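Local coordinates for apoptosis regulator Bcl-2 homolog (Murid herpesvirus 4, PDB 4MI8), which protects against apoptosis triggered by cytotoxic cells and inhibits host starvation-induced autophagy, binding host BECN1 as well as BAK1 and BAX, at residues K74-L79 and D118-F123; D82-G87 and M130-L135. All coordinates share one frame; numbering follows the deposited sequence.

Contact 1 (K74-L79 and D118-F123)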
ATOM      1  N   LYS A  74     -10.780   5.795   6.192  1.00 63.04           N
ATOM      2  CA  LYS A  74     -12.018   6.002   5.424  1.00 65.57           C
ATOM      3  C   LYS A  74     -11.685   5.623   3.948  1.00 58.46           C
ATOM      4  O   LYS A  74     -12.325   4.717   3.372  1.00 57.22           O
ATOM      5  CB  LYS A  74     -12.494   7.457   5.599  1.00 69.63           C
ATOM      6  CG  LYS A  74     -13.991   7.695   5.811  1.00 73.89           C
ATOM      7  CD  LYS A  74     -14.448   7.354   7.218  1.00 78.01           C
ATOM      8  CE  LYS A  74     -15.722   8.149   7.557  1.00 84.49           C
ATOM      9  NZ  LYS A  74     -16.616   7.675   8.678  1.00 92.98           N
ATOM     10  N   LEU A  75     -10.631   6.233   3.384  1.00 53.03           N
ATOM     11  CA  LEU A  75     -10.131   5.782   2.089  1.00 48.10           C
ATOM     12  C   LEU A  75     -10.027   4.271   2.048  1.00 46.93           C
ATOM     13  O   LEU A  75     -10.584   3.661   1.130  1.00 43.68           O
ATOM     14  CB  LEU A  75      -8.788   6.396   1.703  1.00 46.73           C
ATOM     15  CG  LEU A  75      -8.249   5.934   0.303  1.00 41.15           C
ATOM     16  CD1 LEU A  75      -9.226   6.208  -0.849  1.00 41.90           C
ATOM     17  CD2 LEU A  75      -6.968   6.675   0.085  1.00 40.25           C
ATOM     18  N   PHE A  76      -9.390   3.656   3.071  1.00 47.08           N
ATOM     19  CA  PHE A  76      -9.114   2.198   3.000  1.00 45.14           C
ATOM     20  C   PHE A  76     -10.414   1.450   2.954  1.00 48.63           C
ATOM     21  O   PHE A  76     -10.572   0.520   2.155  1.00 49.80           O
ATOM     22  CB  PHE A  76      -8.222   1.646   4.133  1.00 43.63           C
ATOM     23  CG  PHE A  76      -6.752   2.048   4.050  1.00 41.30           C
ATOM     24  CD1 PHE A  76      -6.105   2.338   2.802  1.00 40.15           C
ATOM     25  CD2 PHE A  76      -5.996   2.096   5.202  1.00 39.85           C
ATOM     26  CE1 PHE A  76      -4.718   2.664   2.762  1.00 35.80           C
ATOM     27  CE2 PHE A  76      -4.647   2.447   5.169  1.00 39.87           C
ATOM     28  CZ  PHE A  76      -3.997   2.714   3.952  1.00 38.27           C
ATOM     29  N   THR A  77     -11.363   1.841   3.812  1.00 53.53           N
ATOM     30  CA  THR A  77     -12.650   1.144   3.815  1.00 56.17           C
ATOM     31  C   THR A  77     -13.431   1.271   2.467  1.00 54.81           C
ATOM     32  O   THR A  77     -13.975   0.260   1.994  1.00 54.53           O
ATOM     33  CB  THR A  77     -13.504   1.445   5.103  1.00 66.60           C
ATOM     34  OG1 THR A  77     -13.478   2.851   5.376  1.00 69.17           O
ATOM     35  CG2 THR A  77     -12.937   0.672   6.365  1.00 62.37           C
ATOM     36  N   SER A  78     -13.463   2.456   1.832  1.00 53.04           N
ATOM     37  CA  SER A  78     -14.131   2.547   0.492  1.00 55.92           C
ATOM     38  C   SER A  78     -13.454   1.690  -0.534  1.00 55.31           C
ATOM     39  O   SER A  78     -14.104   0.928  -1.261  1.00 55.95           O
ATOM     40  CB  SER A  78     -14.389   3.981  -0.047  1.00 61.34           C
ATOM     41  OG  SER A  78     -13.243   4.824  -0.062  1.00 65.41           O
ATOM     42  N   LEU A  79     -12.122   1.715  -0.502  1.00 52.78           N
ATOM     43  CA  LEU A  79     -11.347   0.904  -1.406  1.00 47.15           C
ATOM     44  C   LEU A  79     -11.699  -0.619  -1.330  1.00 48.96           C
ATOM     45  O   LEU A  79     -11.486  -1.358  -2.318  1.00 48.38           O
ATOM     46  CB  LEU A  79      -9.872   1.225  -1.123  1.00 44.93           C
ATOM     47  CG  LEU A  79      -8.723   0.615  -1.849  1.00 44.58           C
ATOM     48  CD1 LEU A  79      -8.883   1.017  -3.308  1.00 42.81           C
ATOM     49  CD2 LEU A  79      -7.405   1.136  -1.228  1.00 43.50           C
ATOM     50  N   ASP A 118       0.814   1.175  11.761  1.00 48.95           N
ATOM     51  CA  ASP A 118      -0.215   0.598  12.607  1.00 49.11           C
ATOM     52  C   ASP A 118      -1.520   0.516  11.907  1.00 46.07           C
ATOM     53  O   ASP A 118      -2.160  -0.550  11.857  1.00 46.38           O
ATOM     54  CB  ASP A 118      -0.426   1.439  13.890  1.00 55.54           C
ATOM     55  CG  ASP A 118       0.701   1.286  14.877  1.00 62.87           C
ATOM     56  OD1 ASP A 118       1.639   0.513  14.565  1.00 65.08           O
ATOM     57  OD2 ASP A 118       0.654   1.931  15.962  1.00 67.52           O
ATOM     58  N   CYS A 119      -1.942   1.677  11.420  1.00 44.52           N
ATOM     59  CA  CYS A 119      -3.155   1.807  10.628  1.00 47.76           C
ATOM     60  C   CYS A 119      -3.165   0.767   9.474  1.00 45.77           C
ATOM     61  O   CYS A 119      -4.127  -0.087   9.397  1.00 44.75           O
ATOM     62  CB  CYS A 119      -3.267   3.229  10.060  1.00 50.84           C
ATOM     63  SG  CYS A 119      -4.598   3.420   8.831  1.00 60.30           S
ATOM     64  N   MET A 120      -2.090   0.769   8.644  1.00 38.68           N
ATOM     65  CA  MET A 120      -2.077  -0.192   7.503  1.00 36.85           C
ATOM     66  C   MET A 120      -2.069  -1.604   8.019  1.00 36.91           C
ATOM     67  O   MET A 120      -2.785  -2.452   7.482  1.00 38.17           O
ATOM     68  CB  MET A 120      -0.910   0.028   6.532  1.00 33.43           C
ATOM     69  CG  MET A 120      -1.073   1.277   5.690  1.00 33.04           C
ATOM     70  SD  MET A 120       0.384   1.517   4.624  1.00 33.58           S
ATOM     71  CE  MET A 120       0.094   0.165   3.468  1.00 29.94           C
ATOM     72  N   THR A 121      -1.274  -1.866   9.051  1.00 37.70           N
ATOM     73  CA  THR A 121      -1.172  -3.203   9.623  1.00 39.52           C
ATOM     74  C   THR A 121      -2.474  -3.633  10.292  1.00 45.16           C
ATOM     75  O   THR A 121      -2.843  -4.808  10.254  1.00 47.20           O
ATOM     76  CB  THR A 121      -0.026  -3.293  10.649  1.00 40.13           C
ATOM     77  OG1 THR A 121       1.205  -2.904  10.028  1.00 40.91           O
ATOM     78  CG2 THR A 121       0.104  -4.712  11.179  1.00 39.45           C
ATOM     79  N   HIS A 122      -3.165  -2.679  10.906  1.00 49.48           N
ATOM     80  CA  HIS A 122      -4.408  -2.961  11.597  1.00 56.42           C
ATOM     81  C   HIS A 122      -5.537  -3.187  10.634  1.00 57.07           C
ATOM     82  O   HIS A 122      -6.514  -3.901  10.951  1.00 58.91           O
ATOM     83  CB  HIS A 122      -4.755  -1.828  12.555  1.00 61.71           C
ATOM     84  CG  HIS A 122      -3.784  -1.681  13.702  1.00 70.70           C
ATOM     85  ND1 HIS A 122      -3.633  -0.528  14.377  1.00 72.17           N
ATOM     86  CD2 HIS A 122      -2.906  -2.595  14.281  1.00 74.39           C
ATOM     87  CE1 HIS A 122      -2.705  -0.691  15.340  1.00 54.71           C
ATOM     88  NE2 HIS A 122      -2.261  -1.957  15.280  1.00 77.60           N
ATOM     89  N   PHE A 123      -5.432  -2.589   9.453  1.00 50.44           N
ATOM     90  CA  PHE A 123      -6.435  -2.713   8.464  1.00 48.07           C
ATOM     91  C   PHE A 123      -6.199  -3.983   7.678  1.00 47.81           C
ATOM     92  O   PHE A 123      -7.141  -4.725   7.431  1.00 49.63           O
ATOM     93  CB  PHE A 123      -6.463  -1.474   7.560  1.00 47.73           C
ATOM     94  CG  PHE A 123      -7.597  -1.489   6.598  1.00 50.42           C
ATOM     95  CD1 PHE A 123      -7.570  -2.363   5.506  1.00 48.51           C
ATOM     96  CD2 PHE A 123      -8.750  -0.698   6.823  1.00 52.90           C
ATOM     97  CE1 PHE A 123      -8.641  -2.450   4.611  1.00 50.69           C
ATOM     98  CE2 PHE A 123      -9.806  -0.748   5.910  1.00 53.84           C
ATOM     99  CZ  PHE A 123      -9.757  -1.618   4.794  1.00 53.73           C
TER

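Contact 2 (D82-G87 and M130-L135)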
ATOM      1  N   ASP A  82     -16.960  -2.479  -2.090  1.00 66.80           N
ATOM      2  CA  ASP A  82     -17.521  -3.264  -3.175  1.00 67.46           C
ATOM      3  C   ASP A  82     -16.799  -4.601  -3.492  1.00 65.64           C
ATOM      4  O   ASP A  82     -17.453  -5.530  -3.931  1.00 67.92           O
ATOM      5  CB  ASP A  82     -17.674  -2.381  -4.421  1.00 63.96           C
ATOM      6  CG  ASP A  82     -16.339  -1.876  -4.940  1.00 61.56           C
ATOM      7  OD1 ASP A  82     -15.563  -1.206  -4.189  1.00 57.13           O
ATOM      8  OD2 ASP A  82     -16.088  -2.178  -6.121  1.00 57.52           O
ATOM      9  N   VAL A  83     -15.481  -4.715  -3.274  1.00 62.60           N
ATOM     10  CA  VAL A  83     -14.756  -5.991  -3.538  1.00 57.73           C
ATOM     11  C   VAL A  83     -13.357  -6.051  -2.886  1.00 55.94           C
ATOM     12  O   VAL A  83     -12.711  -5.000  -2.654  1.00 50.09           O
ATOM     13  CB  VAL A  83     -14.643  -6.282  -5.065  1.00 56.54           C
ATOM     14  CG1 VAL A  83     -13.804  -5.233  -5.771  1.00 51.46           C
ATOM     15  CG2 VAL A  83     -14.109  -7.684  -5.337  1.00 56.22           C
ATOM     16  N   ILE A  84     -12.913  -7.278  -2.582  1.00 56.34           N
ATOM     17  CA  ILE A  84     -11.518  -7.549  -2.200  1.00 55.08           C
ATOM     18  C   ILE A  84     -10.835  -8.397  -3.263  1.00 51.80           C
ATOM     19  O   ILE A  84     -11.230  -9.549  -3.533  1.00 55.36           O
ATOM     20  CB  ILE A  84     -11.358  -8.328  -0.889  1.00 58.90           C
ATOM     21  CG1 ILE A  84     -12.419  -7.935   0.140  1.00 66.76           C
ATOM     22  CG2 ILE A  84      -9.926  -8.185  -0.389  1.00 58.82           C
ATOM     23  CD1 ILE A  84     -12.064  -6.766   1.033  1.00 69.63           C
ATOM     24  N   ASN A  85      -9.813  -7.816  -3.872  1.00 45.08           N
ATOM     25  CA  ASN A  85      -8.967  -8.592  -4.754  1.00 42.35           C
ATOM     26  C   ASN A  85      -7.545  -8.076  -4.653  1.00 38.11           C
ATOM     27  O   ASN A  85      -7.273  -7.124  -3.912  1.00 35.20           O
ATOM     28  CB  ASN A  85      -9.523  -8.626  -6.180  1.00 40.36           C
ATOM     29  CG  ASN A  85      -9.489  -7.261  -6.870  1.00 39.97           C
ATOM     30  OD1 ASN A  85      -8.637  -6.426  -6.601  1.00 35.80           O
ATOM     31  ND2 ASN A  85     -10.426  -7.040  -7.783  1.00 38.96           N
ATOM     32  N   SER A  86      -6.613  -8.692  -5.361  1.00 36.70           N
ATOM     33  CA  SER A  86      -5.236  -8.310  -5.115  1.00 33.86           C
ATOM     34  C   SER A  86      -4.902  -6.959  -5.705  1.00 30.87           C
ATOM     35  O   SER A  86      -4.006  -6.316  -5.243  1.00 30.77           O
ATOM     36  CB  SER A  86      -4.295  -9.391  -5.610  1.00 36.74           C
ATOM     37  OG  SER A  86      -4.540  -9.590  -6.987  1.00 37.15           O
ATOM     38  N   GLY A  87      -5.641  -6.521  -6.707  1.00 30.07           N
ATOM     39  CA  GLY A  87      -5.469  -5.223  -7.299  1.00 26.50           C
ATOM     40  C   GLY A  87      -5.880  -4.128  -6.342  1.00 27.73           C
ATOM     41  O   GLY A  87      -5.254  -3.031  -6.331  1.00 24.03           O
ATOM     42  N   MET A 130      -4.743 -10.751   3.886  1.00 51.21           N
ATOM     43  CA  MET A 130      -3.801 -11.857   3.602  1.00 56.16           C
ATOM     44  C   MET A 130      -4.511 -12.898   2.801  1.00 61.19           C
ATOM     45  O   MET A 130      -3.879 -13.571   1.985  1.00 61.24           O
ATOM     46  CB  MET A 130      -3.271 -12.527   4.866  1.00 58.92           C
ATOM     47  CG  MET A 130      -4.283 -12.587   5.981  1.00 67.19           C
ATOM     48  SD  MET A 130      -3.739 -11.493   7.292  1.00 77.48           S
ATOM     49  CE  MET A 130      -4.816 -10.065   7.266  1.00 64.13           C
ATOM     50  N   ASN A 131      -5.833 -12.983   3.022  1.00 64.95           N
ATOM     51  CA  ASN A 131      -6.730 -13.870   2.272  1.00 71.65           C
ATOM     52  C   ASN A 131      -6.714 -13.750   0.732  1.00 71.59           C
ATOM     53  O   ASN A 131      -7.040 -14.724   0.059  1.00 76.88           O
ATOM     54  CB  ASN A 131      -8.167 -13.654   2.738  1.00 75.70           C
ATOM     55  CG  ASN A 131      -8.888 -14.951   3.029  1.00 83.39           C
ATOM     56  OD1 ASN A 131     -10.020 -15.222   2.542  1.00 85.98           O
ATOM     57  ND2 ASN A 131      -8.246 -15.766   3.852  1.00 86.75           N
ATOM     58  N   HIS A 132      -6.352 -12.597   0.195  1.00 69.03           N
ATOM     59  CA  HIS A 132      -6.442 -12.348  -1.227  1.00 68.38           C
ATOM     60  C   HIS A 132      -5.144 -11.970  -1.888  1.00 63.71           C
ATOM     61  O   HIS A 132      -5.118 -11.165  -2.811  1.00 62.49           O
ATOM     62  CB  HIS A 132      -7.441 -11.250  -1.443  1.00 68.82           C
ATOM     63  CG  HIS A 132      -8.858 -11.675  -1.284  1.00 76.71           C
ATOM     64  ND1 HIS A 132      -9.521 -11.532  -0.146  1.00 81.65           N
ATOM     65  CD2 HIS A 132      -9.740 -12.238  -2.181  1.00 80.29           C
ATOM     66  CE1 HIS A 132     -10.761 -11.981  -0.295  1.00 81.83           C
ATOM     67  NE2 HIS A 132     -10.897 -12.404  -1.545  1.00 84.97           N
ATOM     68  N   PHE A 133      -4.045 -12.534  -1.438  1.00 62.60           N
ATOM     69  CA  PHE A 133      -2.750 -12.085  -1.881  1.00 60.71           C
ATOM     70  C   PHE A 133      -1.696 -13.066  -1.468  1.00 61.94           C
ATOM     71  O   PHE A 133      -1.071 -12.893  -0.453  1.00 60.73           O
ATOM     72  CB  PHE A 133      -2.448 -10.715  -1.254  1.00 55.93           C
ATOM     73  CG  PHE A 133      -1.384  -9.951  -1.966  1.00 51.72           C
ATOM     74  CD1 PHE A 133      -0.091 -10.385  -1.959  1.00 50.75           C
ATOM     75  CD2 PHE A 133      -1.689  -8.816  -2.663  1.00 50.96           C
ATOM     76  CE1 PHE A 133       0.878  -9.700  -2.622  1.00 49.48           C
ATOM     77  CE2 PHE A 133      -0.723  -8.124  -3.336  1.00 50.57           C
ATOM     78  CZ  PHE A 133       0.563  -8.566  -3.317  1.00 48.77           C
ATOM     79  N   PRO A 134      -1.479 -14.110  -2.243  1.00 65.53           N
ATOM     80  CA  PRO A 134      -0.507 -15.093  -1.757  1.00 63.85           C
ATOM     81  C   PRO A 134       0.889 -14.676  -2.083  1.00 62.83           C
ATOM     82  O   PRO A 134       1.059 -13.826  -2.912  1.00 61.82           O
ATOM     83  CB  PRO A 134      -0.834 -16.356  -2.548  1.00 63.32           C
ATOM     84  CG  PRO A 134      -2.007 -16.063  -3.383  1.00 66.24           C
ATOM     85  CD  PRO A 134      -1.923 -14.619  -3.623  1.00 63.43           C
ATOM     86  N   LEU A 135       1.871 -15.293  -1.449  1.00 64.60           N
ATOM     87  CA  LEU A 135       3.296 -14.950  -1.677  1.00 66.58           C
ATOM     88  C   LEU A 135       4.140 -16.207  -1.940  1.00 70.61           C
ATOM     89  O   LEU A 135       3.695 -17.313  -1.646  1.00 71.75           O
ATOM     90  CB  LEU A 135       3.850 -14.177  -0.477  1.00 59.06           C
ATOM     91  CG  LEU A 135       3.224 -12.814  -0.206  1.00 55.16           C
ATOM     92  CD1 LEU A 135       3.631 -12.358   1.181  1.00 45.91           C
ATOM     93  CD2 LEU A 135       3.680 -11.844  -1.285  1.00 50.71           C
TER

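Contact 1 (K74-L79 and D118-F123)
Phe-76 and Phe-123 bring the two backbones nearest, their CA atoms 7.8 Å apart. Both segments are helical and run in roughly the same direction. Their local axes cross at -28° and stay 11.4 Å apart at closest approach. Side chains make most of the contact, though Phe-123 CZ comes to 3.5 Å from the backbone O of Phe-76. The two phenyl rings form an edge-to-face pair, the edge of Phe-76 toward the face of Phe-123, with centroids 5.4 Å apart and planes at 57°. Phe-76 CB also sits over that face, 3.6 Å from the centroid of the Phe-123 ring, as a CH-pi contact. Phe-123 reaches across because its CG is anti to the backbone N (chi1 -174°). The contact belongs to the all-helical Bcl-2 fold and joins helix 68-81 to helix 111-126. Phe-92 and Val-95 of helix 86-103 also touch Phe-76. Cys-119 SG lies at the edge of the Phe-76 ring, 3.8 Å from CE2. The side chains of Met-120 and Phe-76 cross at about a right angle, with Met-120 CG 3.7 Å from Phe-76 CZ. Thr-77 CG2 meets the edge of Phe-123 in the ring plane, 3.5 Å from CE2. Ser-78 hydrogen-bonds to the bound Beclin 1 BH3 peptide.

Contact 2 (D82-G87 and M130-L135)
Ile-84 and His-132 carry most of this contact, and they cross at about a right angle. The apolar part is a CH-pi contact. Ile-84 CB stands over one face of the imidazole, 3.9 Å from the ring centroid and 20° off its normal. Ile-84 CG2 comes to 3.4 Å from His-132 ND1. It points there because it is anti to the backbone N of Ile-84.

The polar approaches are close, but no hydrogen bond joins the two segments. Ile-84 O lies over the same imidazole face as CB, displaced toward the rim and 3.4 Å from His-132 CD2. Its approach to NE2 has a poor angle for a bond. Ser-86 presents carbon to a carbonyl, with CB 3.4 Å from His-132 O.

Looser packing extends the contact to Phe-133, whose CD2 is 4.0 Å from Ser-86 CB. Ser-86 and Phe-133 also mark the nearest backbones, with CA atoms 5.6 Å apart.

An N-cap marks the start of helix 86-103, where Asn-85 OD1 accepts a hydrogen bond from Arg-88 N. The run from Asn-85 to Arg-88 probably corresponds to the Asn-Trp-Gly-Arg signature of the BH1 region in Bcl-2 relatives, with Ser-86 in place of the tryptophan. Asn-85 ND2 makes a weak hydrogen bond to an acidic side chain of the bound peptide.

The contact lies near the surface, where the chain after helix 111-126 passes the start of helix 86-103. The buried Phe-133 packs against Ile-89 of that helix, Leu-45 of helix 33-56 and Trp-11 of helix 8-23, whose ring it meets at about 90°.

In the fold
After helices 8-23 and 33-56, the chain enters helix 68-81, which carries the first segment of contact 1. Just beyond it, residues 82-87, the first segment of contact 2, run into the start of helix 86-103. The chain then returns through helix 111-126, where residues 118-123 close the loop of contact 1. Further on, residues 130-135 close the loop of contact 2. The two loops cross rather than nest, since their segments alternate along the chain. Their centres lie about 14 Å apart. Contact 1 ties helix 68-81 to helix 111-126 in the buried interior. Contact 2 ties the C-terminal loop to the start of helix 86-103 nearer the surface.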